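PDB 2HXI: putative transcriptional regulator from Streptomyces coelicolor, which probably binds regulatory DNA through an N-terminal helix-turn-helix domain and regulates transcription, as a member of the TetR family. Local coordinates for residues Glu32-Ala37 and Arg68-Lys73; Phe50-Leu55 and Ser64-His69; Glu75-Val80 and Gln116-Ala121; Thr103-Arg108 and Arg134-Glu139. One frame throughout, in Å; residues are numbered along the deposited sequence.

Contact 1 of 4, residues Glu32-Ala37 and Arg68-Lys73; sequences EQILDA and RHFRNK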
loop_
_atom_site.group_PDB
_atom_site.type_symbol
_atom_site.label_atom_id
_atom_site.label_comp_id
_atom_site.label_asym_id
_atom_site.label_seq_id
_atom_site.Cartn_x
_atom_site.Cartn_y
_atom_site.Cartn_z
ATOM N N GLU B 32 4.421 23.456 15.989
ATOM C CA GLU B 32 4.694 22.187 16.694
ATOM C C GLU B 32 3.605 21.771 17.716
ATOM O O GLU B 32 3.107 20.652 17.663
ATOM C CB GLU B 32 6.116 22.152 17.284
ATOM C CG GLU B 32 7.249 22.076 16.214
ATOM C CD GLU B 32 7.539 23.415 15.475
ATOM O OE1 GLU B 32 6.998 24.485 15.881
ATOM O OE2 GLU B 32 8.334 23.381 14.485
ATOM N N GLN B 33 3.204 22.677 18.603
ATOM C CA GLN B 33 2.100 22.433 19.533
ATOM C C GLN B 33 0.727 22.128 18.877
ATOM O O GLN B 33 -0.035 21.263 19.340
ATOM C CB GLN B 33 1.985 23.595 20.520
ATOM C CG GLN B 33 3.148 23.650 21.489
ATOM C CD GLN B 33 3.102 24.877 22.291
ATOM O OE1 GLN B 33 3.068 25.988 21.739
ATOM N NE2 GLN B 33 3.039 24.714 23.614
ATOM N N ILE B 34 0.388 22.899 17.854
ATOM C CA ILE B 34 -0.806 22.664 17.065
ATOM C C ILE B 34 -0.785 21.229 16.474
ATOM O O ILE B 34 -1.767 20.486 16.585
ATOM C CB ILE B 34 -0.933 23.743 15.946
ATOM C CG1 ILE B 34 -1.082 25.161 16.598
ATOM C CG2 ILE B 34 -2.092 23.435 15.036
ATOM C CD1 ILE B 34 -0.928 26.339 15.543
ATOM N N LEU B 35 0.351 20.863 15.867
ATOM C CA LEU B 35 0.479 19.549 15.201
ATOM C C LEU B 35 0.333 18.395 16.205
ATOM O O LEU B 35 -0.322 17.378 15.893
ATOM C CB LEU B 35 1.853 19.494 14.532
ATOM C CG LEU B 35 1.950 20.490 13.390
ATOM C CD1 LEU B 35 3.412 20.519 12.929
ATOM C CD2 LEU B 35 1.060 20.204 12.289
ATOM N N ASP B 36 0.935 18.546 17.369
ATOM C CA ASP B 36 0.828 17.577 18.446
ATOM C C ASP B 36 -0.595 17.472 19.025
ATOM O O ASP B 36 -1.072 16.376 19.375
ATOM C CB ASP B 36 1.839 17.882 19.550
ATOM C CG ASP B 36 3.267 17.391 19.222
ATOM O OD1 ASP B 36 3.510 16.715 18.180
ATOM O OD2 ASP B 36 4.164 17.739 20.018
ATOM N N ALA B 37 -1.290 18.601 19.124
ATOM C CA ALA B 37 -2.701 18.523 19.549
ATOM C C ALA B 37 -3.503 17.762 18.513
ATOM O O ALA B 37 -4.387 16.931 18.828
ATOM C CB ALA B 37 -3.275 19.937 19.751
ATOM N N ARG B 68 -3.145 30.376 9.465
ATOM C CA ARG B 68 -1.905 31.151 9.364
ATOM C C ARG B 68 -0.718 30.204 9.387
ATOM O O ARG B 68 0.390 30.560 8.978
ATOM C CB ARG B 68 -1.796 32.127 10.529
ATOM C CG ARG B 68 -2.738 33.314 10.410
ATOM C CD ARG B 68 -2.292 34.381 11.352
ATOM N NE ARG B 68 -1.004 34.979 10.949
ATOM C CZ ARG B 68 -0.393 35.911 11.650
ATOM N NH1 ARG B 68 -0.975 36.336 12.773
ATOM N NH2 ARG B 68 0.776 36.421 11.237
ATOM N N HIS B 69 -0.952 28.998 9.878
ATOM C CA HIS B 69 0.138 28.033 10.060
ATOM C C HIS B 69 0.329 27.034 8.916
ATOM O O HIS B 69 1.441 26.484 8.746
ATOM C CB HIS B 69 -0.076 27.264 11.332
ATOM C CG HIS B 69 0.247 28.042 12.551
ATOM N ND1 HIS B 69 -0.680 28.825 13.199
ATOM C CD2 HIS B 69 1.406 28.177 13.237
ATOM C CE1 HIS B 69 -0.111 29.396 14.245
ATOM N NE2 HIS B 69 1.158 29.028 14.283
ATOM N N PHE B 70 -0.745 26.801 8.164
ATOM C CA PHE B 70 -0.769 25.769 7.114
ATOM C C PHE B 70 -1.485 26.290 5.899
ATOM O O PHE B 70 -2.605 26.800 6.003
ATOM C CB PHE B 70 -1.452 24.493 7.641
ATOM C CG PHE B 70 -0.877 24.046 8.950
ATOM C CD1 PHE B 70 0.388 23.458 8.996
ATOM C CD2 PHE B 70 -1.567 24.284 10.141
ATOM C CE1 PHE B 70 0.937 23.091 10.203
ATOM C CE2 PHE B 70 -1.030 23.926 11.358
ATOM C CZ PHE B 70 0.208 23.319 11.401
ATOM N N ARG B 71 -0.834 26.161 4.741
ATOM C CA ARG B 71 -1.434 26.585 3.495
ATOM C C ARG B 71 -2.891 26.060 3.344
ATOM O O ARG B 71 -3.749 26.776 2.825
ATOM C CB ARG B 71 -0.515 26.183 2.341
ATOM C CG ARG B 71 -1.003 26.479 0.946
ATOM C CD ARG B 71 0.085 26.050 -0.034
ATOM N NE ARG B 71 1.237 26.960 0.041
ATOM C CZ ARG B 71 2.522 26.602 -0.065
ATOM N NH1 ARG B 71 2.873 25.325 -0.241
ATOM N NH2 ARG B 71 3.467 27.537 0.009
ATOM N N ASN B 72 -3.169 24.846 3.841
ATOM C CA ASN B 72 -4.494 24.173 3.666
ATOM C C ASN B 72 -4.606 22.885 4.507
ATOM O O ASN B 72 -3.642 22.485 5.152
ATOM C CB ASN B 72 -4.741 23.851 2.170
ATOM C CG ASN B 72 -3.579 23.073 1.522
ATOM O OD1 ASN B 72 -3.107 22.070 2.055
ATOM N ND2 ASN B 72 -3.122 23.545 0.348
ATOM N N LYS B 73 -5.758 22.215 4.468
ATOM C CA LYS B 73 -5.917 21.016 5.256
ATOM C C LYS B 73 -4.998 19.830 4.898
ATOM O O LYS B 73 -4.635 19.060 5.804
ATOM C CB LYS B 73 -7.361 20.527 5.240
ATOM C CG LYS B 73 -7.597 19.471 6.269
ATOM C CD LYS B 73 -9.033 18.950 6.229
ATOM C CE LYS B 73 -9.176 17.749 7.150
ATOM N NZ LYS B 73 -10.586 17.174 7.102
#
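His69 and Phe70 present their rings to Ile34 and Leu35, which lie one after the other on helix 31-43, so that the end of the predicted helix-turn-helix motif is packed against the first helix of the TetR-type DNA-binding domain. The imidazole of His69 comes first. The methyl CD1 of Ile34 sits over the middle of one ring face, 3.4 Å from the ring centroid and only 10° off the normal, a CH-pi contact in which that methyl meets the ring almost squarely. Ile34 reaches this place with CG1 beside its backbone N (chi1 -62°) and CD1 extended beyond it, while its other branch, CG2, meets Phe70. With an alanine at His69, the end of Ile34 would probably lose its aromatic lid, and a gap is likely to open beside Trp29 and Thr31.

Phe70 follows and receives both helix residues at the far end of its ring, CE2, CZ and CE1. Ile34 CG2 lies in the ring plane at the edge, 3.9 Å from Phe70 CE2. Leu35 comes in obliquely, its CD2 methyl 3.3 Å from Phe70 CZ, a tight approach. The CB of His69 rests on a face of the same phenyl ring, toward its rim, so the neighbouring residue helps to fix how the ring is turned. Farther along, Asn72 caps the start of helix 73-88 by accepting from the backbone N of Glu75. No hydrogen bond or salt bridge joins the two segments: their cohesion is dispersion and shape fit between a branched aliphatic pair and two rings, most of it buried.

Contact 2 of 4, residues Phe50-Leu55 and Ser64-His69; sequences FSVRKL and SSLYRH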
loop_
_atom_site.group_PDB
_atom_site.type_symbol
_atom_site.label_atom_id
_atom_site.label_comp_id
_atom_site.label_asym_id
_atom_site.label_seq_id
_atom_site.Cartn_x
_atom_site.Cartn_y
_atom_site.Cartn_z
ATOM N N PHE B 50 -12.482 14.094 12.972
ATOM C CA PHE B 50 -11.479 15.174 12.984
ATOM C C PHE B 50 -11.805 16.289 12.016
ATOM O O PHE B 50 -12.137 16.016 10.867
ATOM C CB PHE B 50 -10.088 14.652 12.635
ATOM C CG PHE B 50 -9.032 15.733 12.642
ATOM C CD1 PHE B 50 -8.525 16.216 13.854
ATOM C CD2 PHE B 50 -8.593 16.294 11.462
ATOM C CE1 PHE B 50 -7.563 17.217 13.875
ATOM C CE2 PHE B 50 -7.649 17.316 11.466
ATOM C CZ PHE B 50 -7.121 17.761 12.690
ATOM N N SER B 51 -11.677 17.534 12.475
ATOM C CA SER B 51 -11.817 18.714 11.613
ATOM C C SER B 51 -10.927 19.828 12.074
ATOM O O SER B 51 -10.503 19.876 13.237
ATOM C CB SER B 51 -13.267 19.256 11.626
ATOM O OG SER B 51 -13.626 19.645 12.951
ATOM N N VAL B 52 -10.699 20.782 11.172
ATOM C CA VAL B 52 -9.990 21.972 11.550
ATOM C C VAL B 52 -10.743 22.737 12.667
ATOM O O VAL B 52 -10.146 23.258 13.624
ATOM C CB VAL B 52 -9.745 22.846 10.336
ATOM C CG1 VAL B 52 -9.109 24.179 10.750
ATOM C CG2 VAL B 52 -8.822 22.099 9.337
ATOM N N ARG B 53 -12.070 22.816 12.511
ATOM C CA ARG B 53 -12.929 23.442 13.536
ATOM C C ARG B 53 -12.689 22.867 14.930
ATOM O O ARG B 53 -12.465 23.640 15.869
ATOM C CB ARG B 53 -14.408 23.268 13.129
ATOM C CG ARG B 53 -15.382 23.969 14.125
ATOM C CD ARG B 53 -16.868 23.627 13.731
ATOM N NE ARG B 53 -17.095 22.169 13.506
ATOM C CZ ARG B 53 -17.258 21.216 14.438
ATOM N NH1 ARG B 53 -17.282 21.475 15.728
ATOM N NH2 ARG B 53 -17.408 19.944 14.074
ATOM N N LYS B 54 -12.707 21.533 15.047
ATOM C CA LYS B 54 -12.455 20.852 16.347
ATOM C C LYS B 54 -11.049 21.113 16.868
ATOM O O LYS B 54 -10.841 21.414 18.058
ATOM C CB LYS B 54 -12.746 19.343 16.266
ATOM C CG LYS B 54 -12.486 18.615 17.678
ATOM C CD LYS B 54 -12.779 17.075 17.598
ATOM C CE LYS B 54 -12.845 16.396 19.009
ATOM N NZ LYS B 54 -12.691 14.860 18.981
ATOM N N LEU B 55 -10.062 21.067 15.947
ATOM C CA LEU B 55 -8.697 21.336 16.345
ATOM C C LEU B 55 -8.604 22.757 16.907
ATOM O O LEU B 55 -8.026 22.990 17.974
ATOM C CB LEU B 55 -7.736 21.196 15.127
ATOM C CG LEU B 55 -6.279 21.528 15.442
ATOM C CD1 LEU B 55 -5.655 20.643 16.528
ATOM C CD2 LEU B 55 -5.466 21.369 14.083
ATOM N N SER B 64 -9.834 30.347 11.412
ATOM C CA SER B 64 -9.097 31.320 10.599
ATOM C C SER B 64 -7.657 31.531 11.138
ATOM O O SER B 64 -6.709 31.681 10.376
ATOM C CB SER B 64 -9.877 32.630 10.520
ATOM O OG SER B 64 -10.028 33.081 11.858
ATOM N N SER B 65 -7.465 31.477 12.450
ATOM C CA SER B 65 -6.136 31.650 13.053
ATOM C C SER B 65 -5.201 30.496 12.797
ATOM O O SER B 65 -3.982 30.674 12.713
ATOM C CB SER B 65 -6.258 31.820 14.547
ATOM O OG SER B 65 -6.896 33.051 14.819
ATOM N N LEU B 66 -5.763 29.292 12.699
ATOM C CA LEU B 66 -4.935 28.123 12.489
ATOM C C LEU B 66 -4.340 28.125 11.134
ATOM O O LEU B 66 -3.233 27.604 10.983
ATOM C CB LEU B 66 -5.730 26.823 12.595
ATOM C CG LEU B 66 -5.938 26.452 14.048
ATOM C CD1 LEU B 66 -6.505 25.024 13.960
ATOM C CD2 LEU B 66 -4.642 26.596 14.893
ATOM N N TYR B 67 -5.099 28.637 10.158
ATOM C CA TYR B 67 -4.630 28.632 8.768
ATOM C C TYR B 67 -3.541 29.615 8.455
ATOM O O TYR B 67 -3.043 29.661 7.326
ATOM C CB TYR B 67 -5.778 28.786 7.825
ATOM C CG TYR B 67 -6.276 27.406 7.528
ATOM C CD1 TYR B 67 -5.348 26.361 7.191
ATOM C CD2 TYR B 67 -7.630 27.111 7.621
ATOM C CE1 TYR B 67 -5.802 25.055 6.913
ATOM C CE2 TYR B 67 -8.106 25.834 7.352
ATOM C CZ TYR B 67 -7.205 24.795 7.000
ATOM O OH TYR B 67 -7.703 23.514 6.718
ATOM N N ARG B 68 -3.145 30.376 9.465
ATOM C CA ARG B 68 -1.905 31.151 9.364
ATOM C C ARG B 68 -0.718 30.204 9.387
ATOM O O ARG B 68 0.390 30.560 8.978
ATOM C CB ARG B 68 -1.796 32.127 10.529
ATOM C CG ARG B 68 -2.738 33.314 10.410
ATOM C CD ARG B 68 -2.292 34.381 11.352
ATOM N NE ARG B 68 -1.004 34.979 10.949
ATOM C CZ ARG B 68 -0.393 35.911 11.650
ATOM N NH1 ARG B 68 -0.975 36.336 12.773
ATOM N NH2 ARG B 68 0.776 36.421 11.237
ATOM N N HIS B 69 -0.952 28.998 9.878
ATOM C CA HIS B 69 0.138 28.033 10.060
ATOM C C HIS B 69 0.329 27.034 8.916
ATOM O O HIS B 69 1.441 26.484 8.746
ATOM C CB HIS B 69 -0.076 27.264 11.332
ATOM C CG HIS B 69 0.247 28.042 12.551
ATOM N ND1 HIS B 69 -0.680 28.825 13.199
ATOM C CD2 HIS B 69 1.406 28.177 13.237
ATOM C CE1 HIS B 69 -0.111 29.396 14.245
ATOM N NE2 HIS B 69 1.158 29.028 14.283
#
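Val52 and Leu55 of helix 52-58 face Leu66 and Tyr67 across the helix-turn-helix motif predicted for this TetR-family protein, the contact joining its two short helices, 52-58 and 63-66. Ahead of the touching residues, Ser51 starts the first of these helices as its N-cap: its OG accepts from Lys54 N at 3.0 Å with a nearly straight bond, 164° at the hydrogen. This fixes the first turn, from which Val52 points at the second helix.

Val52 uses both of its methyls. With CG1 anti to the backbone N (chi1 175°), that branch lies between Leu66, whose CD1 is 4.2 Å away, and the Tyr67 ring, where it comes within 3.9 Å of CE2 at an oblique angle. The CG2 branch goes to the phenol end of Tyr67 and also packs on Leu76 of helix 73-88. Tyr67 follows the last turn of helix 63-66, and its long side chain reaches back to Val52, at the more open border of the contact.

One helical turn on, Leu55 meets Leu66 deeper in the domain. The Leu55 side chain starts anti to its backbone N (chi1 177°), and both its CG and CD2 approach the same methyl of Leu66, CD1. Ala38 of helix 31-43 and Leu76 also touch Leu55, so the buried side of the motif runs on into the core of the DNA-binding domain. Beyond Leu66 the chain makes a type I beta turn to His69, whose N bonds to Leu66 O. The closest approach between the segments is Val52 CG2 to Tyr67 OH, at 3.2 Å.

Contact 3 of 4, residues Glu75-Val80 and Gln116-Ala121; sequences ELLRAV and QPQLAA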
loop_
_atom_site.group_PDB
_atom_site.type_symbol
_atom_site.label_atom_id
_atom_site.label_comp_id
_atom_site.label_asym_id
_atom_site.label_seq_id
_atom_site.Cartn_x
_atom_site.Cartn_y
_atom_site.Cartn_z
ATOM N N GLU B 75 -2.004 20.146 3.733
ATOM C CA GLU B 75 -0.683 20.562 4.239
ATOM C C GLU B 75 -0.632 20.404 5.757
ATOM O O GLU B 75 0.412 20.077 6.340
ATOM C CB GLU B 75 -0.332 21.998 3.850
ATOM C CG GLU B 75 0.260 22.178 2.448
ATOM C CD GLU B 75 1.214 21.048 2.035
ATOM O OE1 GLU B 75 2.372 20.983 2.526
ATOM O OE2 GLU B 75 0.797 20.222 1.201
ATOM N N LEU B 76 -1.774 20.666 6.393
ATOM C CA LEU B 76 -1.921 20.456 7.841
ATOM C C LEU B 76 -1.744 18.962 8.152
ATOM O O LEU B 76 -0.939 18.625 8.971
ATOM C CB LEU B 76 -3.306 20.948 8.302
ATOM C CG LEU B 76 -3.702 20.852 9.777
ATOM C CD1 LEU B 76 -5.088 21.471 10.019
ATOM C CD2 LEU B 76 -3.775 19.478 10.228
ATOM N N LEU B 77 -2.495 18.091 7.489
ATOM C CA LEU B 77 -2.380 16.623 7.671
ATOM C C LEU B 77 -1.000 16.072 7.365
ATOM O O LEU B 77 -0.527 15.221 8.082
ATOM C CB LEU B 77 -3.455 15.853 6.910
ATOM C CG LEU B 77 -4.887 16.024 7.460
ATOM C CD1 LEU B 77 -5.899 15.177 6.711
ATOM C CD2 LEU B 77 -4.969 15.771 8.998
ATOM N N ARG B 78 -0.341 16.534 6.313
ATOM C CA ARG B 78 1.049 16.125 6.068
ATOM C C ARG B 78 1.932 16.519 7.218
ATOM O O ARG B 78 2.806 15.766 7.621
ATOM C CB ARG B 78 1.629 16.818 4.812
ATOM C CG ARG B 78 1.025 16.425 3.498
ATOM C CD ARG B 78 1.883 17.061 2.409
ATOM N NE ARG B 78 3.268 16.560 2.369
ATOM C CZ ARG B 78 4.313 17.286 1.959
ATOM N NH1 ARG B 78 4.147 18.550 1.590
ATOM N NH2 ARG B 78 5.535 16.766 1.909
ATOM N N ALA B 79 1.694 17.720 7.764
ATOM C CA ALA B 79 2.520 18.246 8.802
ATOM C C ALA B 79 2.297 17.437 10.072
ATOM O O ALA B 79 3.217 17.161 10.804
ATOM C CB ALA B 79 2.217 19.730 9.026
ATOM N N VAL B 80 1.051 17.036 10.289
ATOM C CA VAL B 80 0.795 16.140 11.416
ATOM C C VAL B 80 1.464 14.736 11.177
ATOM O O VAL B 80 1.998 14.137 12.089
ATOM C CB VAL B 80 -0.725 15.932 11.595
ATOM C CG1 VAL B 80 -0.923 15.106 12.842
ATOM C CG2 VAL B 80 -1.438 17.321 11.778
ATOM N N GLN B 116 -2.957 5.284 13.751
ATOM C CA GLN B 116 -3.120 6.528 13.010
ATOM C C GLN B 116 -3.357 6.241 11.518
ATOM O O GLN B 116 -2.623 6.752 10.647
ATOM C CB GLN B 116 -1.918 7.481 13.210
ATOM C CG GLN B 116 -1.738 8.006 14.620
ATOM C CD GLN B 116 -2.625 9.216 14.869
ATOM O OE1 GLN B 116 -3.604 9.422 14.149
ATOM N NE2 GLN B 116 -2.244 10.047 15.860
ATOM N N PRO B 117 -4.414 5.475 11.204
ATOM C CA PRO B 117 -4.711 5.077 9.821
ATOM C C PRO B 117 -4.876 6.243 8.842
ATOM O O PRO B 117 -4.340 6.181 7.730
ATOM C CB PRO B 117 -6.018 4.278 9.950
ATOM C CG PRO B 117 -6.557 4.620 11.235
ATOM C CD PRO B 117 -5.400 4.868 12.136
ATOM N N GLN B 118 -5.580 7.294 9.246
ATOM C CA GLN B 118 -5.753 8.459 8.386
ATOM C C GLN B 118 -4.392 9.111 7.986
ATOM O O GLN B 118 -4.096 9.326 6.791
ATOM C CB GLN B 118 -6.673 9.484 9.020
ATOM C CG GLN B 118 -6.894 10.636 8.086
ATOM C CD GLN B 118 -8.010 11.592 8.527
ATOM O OE1 GLN B 118 -8.780 11.307 9.456
ATOM N NE2 GLN B 118 -8.090 12.743 7.848
ATOM N N LEU B 119 -3.545 9.326 8.989
ATOM C CA LEU B 119 -2.228 9.929 8.757
ATOM C C LEU B 119 -1.358 8.969 7.940
ATOM O O LEU B 119 -0.555 9.402 7.125
ATOM C CB LEU B 119 -1.589 10.284 10.114
ATOM C CG LEU B 119 -2.241 11.470 10.875
ATOM C CD1 LEU B 119 -1.566 11.725 12.189
ATOM C CD2 LEU B 119 -2.254 12.786 10.011
ATOM N N ALA B 120 -1.558 7.674 8.112
ATOM C CA ALA B 120 -0.760 6.655 7.390
ATOM C C ALA B 120 -0.992 6.842 5.894
ATOM O O ALA B 120 -0.043 6.791 5.113
ATOM C CB ALA B 120 -1.142 5.278 7.798
ATOM N N ALA B 121 -2.247 7.076 5.534
ATOM C CA ALA B 121 -2.659 7.328 4.141
ATOM C C ALA B 121 -2.032 8.606 3.545
ATOM O O ALA B 121 -1.590 8.642 2.380
ATOM C CB ALA B 121 -4.192 7.400 4.085
#
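Leu77 and Val80, one turn apart on helix 73-88, grip Leu119 of helix 117-126 in an apolar contact. The two methyls of Leu119 divide the work: CD1 lies 3.5 Å from Val80 CG1, while CD2 sits between the two residues, 3.8 Å from Val80 CB and 4.2 Å from Leu77 CD2. That second methyl also rests 3.6 Å from the backbone atom Leu77 O. Leu119 crosses both partners at about a right angle, its CG set beside the backbone N (chi1 -71°), which leads the branch across to helix 73-88.

The polar residue at the border is Gln118. Its chain is fully extended, with CG anti to the backbone N (chi1 -177°), and its amide end comes over to Leu77, NE2 lying 3.5 Å from CD1 in van der Waals contact. No hydrogen bond passes between the segments.

The short helical segments cross at -105°, their axes 9.4 Å apart. The contact joins the helix that follows the helix-turn-helix to the ligand-binding-type C-terminal part of the TetR fold. Val122 extends the packing on Leu77, Ile84 covers Leu119 farther along helix 73-88, and Gln116 bonds back to Ala39 of helix 31-43.

Contact 4 of 4, residues Thr103-Arg108 and Arg134-Glu139; sequences TAVALR and RLMMEE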
loop_
_atom_site.group_PDB
_atom_site.type_symbol
_atom_site.label_atom_id
_atom_site.label_comp_id
_atom_site.label_asym_id
_atom_site.label_seq_id
_atom_site.Cartn_x
_atom_site.Cartn_y
_atom_site.Cartn_z
ATOM N N THR B 103 15.474 -2.554 9.511
ATOM C CA THR B 103 14.303 -3.339 9.997
ATOM C C THR B 103 13.712 -2.631 11.199
ATOM O O THR B 103 12.494 -2.460 11.283
ATOM C CB THR B 103 14.724 -4.810 10.314
ATOM O OG1 THR B 103 15.245 -5.414 9.110
ATOM C CG2 THR B 103 13.492 -5.586 10.777
ATOM N N ALA B 104 14.585 -2.173 12.092
ATOM C CA ALA B 104 14.141 -1.441 13.286
ATOM C C ALA B 104 13.372 -0.170 12.948
ATOM O O ALA B 104 12.336 0.128 13.559
ATOM C CB ALA B 104 15.341 -1.206 14.263
ATOM N N VAL B 105 13.895 0.617 12.025
ATOM C CA VAL B 105 13.153 1.770 11.584
ATOM C C VAL B 105 11.770 1.384 10.971
ATOM O O VAL B 105 10.758 1.964 11.312
ATOM C CB VAL B 105 13.989 2.585 10.578
ATOM C CG1 VAL B 105 13.131 3.722 9.895
ATOM C CG2 VAL B 105 15.224 3.156 11.272
ATOM N N ALA B 106 11.748 0.461 9.999
ATOM C CA ALA B 106 10.501 0.014 9.382
ATOM C C ALA B 106 9.472 -0.439 10.488
ATOM O O ALA B 106 8.261 -0.060 10.430
ATOM C CB ALA B 106 10.808 -1.140 8.450
ATOM N N LEU B 107 9.936 -1.184 11.505
ATOM C CA LEU B 107 8.998 -1.617 12.557
ATOM C C LEU B 107 8.486 -0.436 13.364
ATOM O O LEU B 107 7.297 -0.451 13.794
ATOM C CB LEU B 107 9.619 -2.655 13.506
ATOM C CG LEU B 107 9.969 -3.946 12.728
ATOM C CD1 LEU B 107 10.654 -4.938 13.701
ATOM C CD2 LEU B 107 8.782 -4.569 12.041
ATOM N N ARG B 108 9.377 0.539 13.642
ATOM C CA ARG B 108 8.984 1.688 14.456
ATOM C C ARG B 108 7.944 2.462 13.675
ATOM O O ARG B 108 6.983 2.928 14.242
ATOM C CB ARG B 108 10.148 2.593 14.843
ATOM C CG ARG B 108 10.906 2.057 16.073
ATOM C CD ARG B 108 12.200 2.836 16.231
ATOM N NE ARG B 108 12.797 2.755 17.591
ATOM C CZ ARG B 108 12.671 3.675 18.538
ATOM N NH1 ARG B 108 13.290 3.487 19.705
ATOM N NH2 ARG B 108 11.939 4.779 18.343
ATOM N N ARG B 134 13.149 14.037 8.289
ATOM C CA ARG B 134 14.604 14.132 8.270
ATOM C C ARG B 134 15.323 13.072 9.141
ATOM O O ARG B 134 16.320 12.456 8.677
ATOM C CB ARG B 134 15.097 15.565 8.543
ATOM C CG ARG B 134 14.807 16.517 7.349
ATOM C CD ARG B 134 15.323 17.953 7.662
ATOM N NE ARG B 134 15.150 18.885 6.536
ATOM C CZ ARG B 134 14.208 19.843 6.466
ATOM N NH1 ARG B 134 13.338 20.043 7.466
ATOM N NH2 ARG B 134 14.107 20.596 5.379
ATOM N N LEU B 135 14.873 12.882 10.375
ATOM C CA LEU B 135 15.487 11.882 11.247
ATOM C C LEU B 135 15.372 10.482 10.673
ATOM O O LEU B 135 16.312 9.617 10.768
ATOM C CB LEU B 135 14.835 11.848 12.612
ATOM C CG LEU B 135 15.228 12.979 13.534
ATOM C CD1 LEU B 135 14.357 12.957 14.813
ATOM C CD2 LEU B 135 16.724 12.820 13.909
HETATM N N MSE B 136 14.209 10.198 10.111
HETATM C CA MSE B 136 13.988 8.862 9.533
HETATM C C MSE B 136 14.878 8.683 8.304
HETATM O O MSE B 136 15.553 7.643 8.153
HETATM C CB MSE B 136 12.472 8.634 9.242
HETATM C CG MSE B 136 12.224 7.271 8.513
HETATM SE SE MSE B 136 12.499 7.263 6.611
HETATM C CE MSE B 136 11.074 8.490 6.024
HETATM N N MSE B 137 14.877 9.689 7.400
HETATM C CA MSE B 137 15.702 9.641 6.236
HETATM C C MSE B 137 17.162 9.540 6.540
HETATM O O MSE B 137 17.825 8.750 5.866
HETATM C CB MSE B 137 15.409 10.852 5.357
HETATM C CG MSE B 137 14.024 10.686 4.738
HETATM SE SE MSE B 137 13.589 12.462 3.899
HETATM C CE MSE B 137 14.329 12.001 2.253
ATOM N N GLU B 138 17.639 10.298 7.560
ATOM C CA GLU B 138 19.067 10.287 7.926
ATOM C C GLU B 138 19.461 8.823 8.295
ATOM O O GLU B 138 20.508 8.285 7.879
ATOM C CB GLU B 138 19.356 11.260 9.081
ATOM C CG GLU B 138 20.839 11.264 9.482
ATOM C CD GLU B 138 21.767 11.763 8.366
ATOM O OE1 GLU B 138 21.332 12.395 7.367
ATOM O OE2 GLU B 138 22.965 11.515 8.525
ATOM N N GLU B 139 18.630 8.173 9.101
ATOM C CA GLU B 139 19.014 6.817 9.530
ATOM C C GLU B 139 18.967 5.825 8.360
ATOM O O GLU B 139 19.861 4.946 8.249
ATOM C CB GLU B 139 18.122 6.387 10.703
ATOM C CG GLU B 139 18.333 4.875 11.106
ATOM C CD GLU B 139 19.741 4.530 11.636
ATOM O OE1 GLU B 139 20.643 5.404 11.721
ATOM O OE2 GLU B 139 19.961 3.320 11.923
#
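Val105 on helix 98-113 spreads its two methyls over Met136 and Glu139 on helix 131-146, residues spaced so that they lie on one side of that helix. Its CG1 stands anti to the backbone N (chi1 171°) and goes to Met136, while CG2, beside the backbone N, goes to Glu139. Met136, a selenomethionine, touches with the near part of its chain: CG is 3.9 Å from Val105 CG1, and the bends that follow at chi2 (-82°) and chi3 turn the selenium end away from Val105. Tyr158 of helix 154-173 also packs on this residue.

Glu139 likewise meets the valine with its aliphatic portion, CG lying 3.6 Å from Val105 CG2. Its CG is anti to the backbone N, and a bend at chi2 (64°) then swings the carboxylate off the line of the chain. There OE2 forms a salt bridge with Arg101 NE and a hydrogen bond with Tyr92 OH, whose side chain touches Val105 as well.

Glu139 thus serves two environments: its methylene joins the apolar packing between two helices of the C-terminal domain, while its buried carboxylate has its charge met by Arg101, which would probably favour the ionised form.

Contacts 1, 2 and 3 form a continuous apolar region. Contacts 1 and 2, with centres about 7 Å apart, share Arg68 and His69 and meet where Ile34 CD1 packs 3.8 Å from Leu66 CD2. Contact 3 touches both: Leu35 CD2 lies 3.5 Å from Ala79 CB, and Val52 CG2 lies 3.8 Å from Leu76 CD1. Helix 73-88 therefore backs the predicted DNA-binding motif on one side and meets the C-terminal part in contact 3. Contact 4 stands apart within that C-terminal domain, its centre about 18 Å from that of contact 3 and about 30 Å from that of contact 2; beside it, Arg134 and Glu138 bond to the second subunit.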